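Local coordinates for sister chromatid cohesion protein (Chaetomium thermophilum, PDB 5T8V) that is the C-terminal HEAT-repeat part of Scc2, a protein that probably loads the cohesin ring onto chromatin, at residues Asn722-Arg726 with Glu775-Leu779. Numbering follows the deposited sequence.
Sequences NRVLR and EHVIL
Arg723 and Glu775 form a salt bridge between two helices of the HEAT-repeat array, joining the first turn of helix 723-735 to helix 773-786. The arginine can be followed outward from its backbone. Its CB lies 4.1 Å from Leu779 CD2, and CG packs against the same methyl while also passing near Glu775 OE2. CD continues past that oxygen, and the chain, extended from CG to NE, runs back from the level of Leu779 to that of Glu775, one helical turn earlier. There the guanidinium meets the carboxylate side-on, one nitrogen to each oxygen: NE donates to Glu775 OE2 at 2.8 Å, and NH2 to Glu775 OE1 at 2.7 Å in a nearly straight bond (171°). The two planes are only 13° apart, which lets both bonds form at once and fixes the rotation of each group. Glutamate suits this place because its negative carboxylate offers two oxygens to match NE and NH2 of the arginine; a bend at chi2 brings the group round to meet them. Ile778 adds a nonpolar cover, its CG2 lying over one face of the guanidinium, offset toward the rim.

Leu779, a buried residue, is the apolar wedge between the two arginines: CD2 reaches Arg723 CG and Arg726 CB, whereas CD1 touches Arg726 CD at 3.9 Å. Arginine serves well at both positions, since its methylenes can pack on leucine while its polar end goes elsewhere. For Arg726 that end belongs to Tyr717, whose carbonyl oxygen accepts from NE and whose ring makes a cation-pi contact. Asn722 caps the helix that presents both arginines, its OD1 accepting from Leu725 N at 3.0 Å, with the donor lying 52° out of the amide carbonyl plane.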
loop_
_atom_site.group_PDB
_atom_site.type_symbol
_atom_site.label_atom_id
_atom_site.label_comp_id
_atom_site.label_asym_id
_atom_site.label_seq_id
_atom_site.Cartn_x
_atom_site.Cartn_y
_atom_site.Cartn_z
ATOM N N ASN A 722 -13.018 -15.543 -18.889
ATOM C CA ASN A 722 -12.756 -16.847 -18.296
ATOM C C ASN A 722 -13.923 -17.261 -17.408
ATOM O O ASN A 722 -14.329 -16.519 -16.508
ATOM C CB ASN A 722 -11.454 -16.802 -17.493
ATOM C CG ASN A 722 -11.106 -18.138 -16.855
ATOM O OD1 ASN A 722 -11.937 -18.765 -16.198
ATOM N ND2 ASN A 722 -9.867 -18.576 -17.045
ATOM N N ARG A 723 -14.464 -18.454 -17.664
ATOM C CA ARG A 723 -15.646 -18.903 -16.937
ATOM C C ARG A 723 -15.316 -19.298 -15.503
ATOM O O ARG A 723 -16.148 -19.111 -14.607
ATOM C CB ARG A 723 -16.298 -20.071 -17.677
ATOM C CG ARG A 723 -17.009 -19.655 -18.953
ATOM C CD ARG A 723 -17.358 -20.845 -19.825
ATOM N NE ARG A 723 -18.291 -20.479 -20.886
ATOM C CZ ARG A 723 -18.587 -21.249 -21.928
ATOM N NH1 ARG A 723 -18.017 -22.439 -22.064
ATOM N NH2 ARG A 723 -19.452 -20.826 -22.840
ATOM N N VAL A 724 -14.121 -19.838 -15.263
ATOM C CA VAL A 724 -13.733 -20.207 -13.904
ATOM C C VAL A 724 -13.629 -18.961 -13.032
ATOM O O VAL A 724 -14.212 -18.892 -11.941
ATOM C CB VAL A 724 -12.416 -21.005 -13.920
ATOM C CG1 VAL A 724 -12.070 -21.506 -12.521
ATOM C CG2 VAL A 724 -12.508 -22.177 -14.893
ATOM N N LEU A 725 -12.889 -17.953 -13.503
ATOM C CA LEU A 725 -12.831 -16.678 -12.798
ATOM C C LEU A 725 -14.230 -16.128 -12.561
ATOM O O LEU A 725 -14.668 -15.990 -11.417
ATOM C CB LEU A 725 -11.999 -15.665 -13.587
ATOM C CG LEU A 725 -10.488 -15.863 -13.711
ATOM C CD1 LEU A 725 -9.870 -14.570 -14.223
ATOM C CD2 LEU A 725 -9.844 -16.292 -12.394
ATOM N N ARG A 726 -14.948 -15.814 -13.643
ATOM C CA ARG A 726 -16.266 -15.198 -13.514
ATOM C C ARG A 726 -17.143 -15.953 -12.522
ATOM O O ARG A 726 -17.836 -15.339 -11.702
ATOM C CB ARG A 726 -16.946 -15.128 -14.883
ATOM C CG ARG A 726 -16.511 -13.941 -15.733
ATOM C CD ARG A 726 -17.208 -13.938 -17.085
ATOM N NE ARG A 726 -17.057 -12.666 -17.785
ATOM C CZ ARG A 726 -17.527 -12.419 -19.006
ATOM N NH1 ARG A 726 -18.178 -13.360 -19.677
ATOM N NH2 ARG A 726 -17.342 -11.229 -19.560
ATOM N N GLU A 775 -24.171 -17.629 -22.584
ATOM C CA GLU A 775 -23.075 -17.410 -21.650
ATOM C C GLU A 775 -23.602 -17.058 -20.265
ATOM O O GLU A 775 -23.075 -17.533 -19.253
ATOM C CB GLU A 775 -22.150 -16.309 -22.173
ATOM C CG GLU A 775 -20.777 -16.301 -21.528
ATOM C CD GLU A 775 -20.000 -17.573 -21.803
ATOM O OE1 GLU A 775 -20.399 -18.331 -22.712
ATOM O OE2 GLU A 775 -18.994 -17.820 -21.105
ATOM N N HIS A 776 -24.645 -16.230 -20.197
ATOM C CA HIS A 776 -25.257 -15.911 -18.911
ATOM C C HIS A 776 -25.698 -17.180 -18.191
ATOM O O HIS A 776 -25.280 -17.448 -17.057
ATOM C CB HIS A 776 -26.443 -14.966 -19.116
ATOM C CG HIS A 776 -26.067 -13.518 -19.157
ATOM N ND1 HIS A 776 -26.334 -12.651 -18.120
ATOM C CD2 HIS A 776 -25.445 -12.783 -20.110
ATOM C CE1 HIS A 776 -25.894 -11.445 -18.432
ATOM N NE2 HIS A 776 -25.349 -11.498 -19.633
ATOM N N VAL A 777 -26.540 -17.985 -18.844
ATOM C CA VAL A 777 -27.073 -19.183 -18.197
ATOM C C VAL A 777 -25.939 -20.107 -17.767
ATOM O O VAL A 777 -25.933 -20.628 -16.646
ATOM C CB VAL A 777 -28.076 -19.905 -19.119
ATOM C CG1 VAL A 777 -27.472 -20.199 -20.475
ATOM C CG2 VAL A 777 -28.562 -21.193 -18.472
ATOM N N ILE A 778 -24.962 -20.326 -18.649
ATOM C CA ILE A 778 -23.864 -21.226 -18.307
ATOM C C ILE A 778 -23.120 -20.704 -17.085
ATOM O O ILE A 778 -22.818 -21.456 -16.152
ATOM C CB ILE A 778 -22.923 -21.418 -19.511
ATOM C CG1 ILE A 778 -23.665 -22.136 -20.642
ATOM C CG2 ILE A 778 -21.690 -22.231 -19.104
ATOM C CD1 ILE A 778 -22.877 -22.255 -21.935
ATOM N N LEU A 779 -22.822 -19.404 -17.069
ATOM C CA LEU A 779 -22.121 -18.822 -15.928
ATOM C C LEU A 779 -22.919 -19.003 -14.644
ATOM O O LEU A 779 -22.342 -19.232 -13.572
ATOM C CB LEU A 779 -21.845 -17.340 -16.178
ATOM C CG LEU A 779 -20.801 -17.006 -17.249
ATOM C CD1 LEU A 779 -20.729 -15.501 -17.450
ATOM C CD2 LEU A 779 -19.431 -17.558 -16.887
#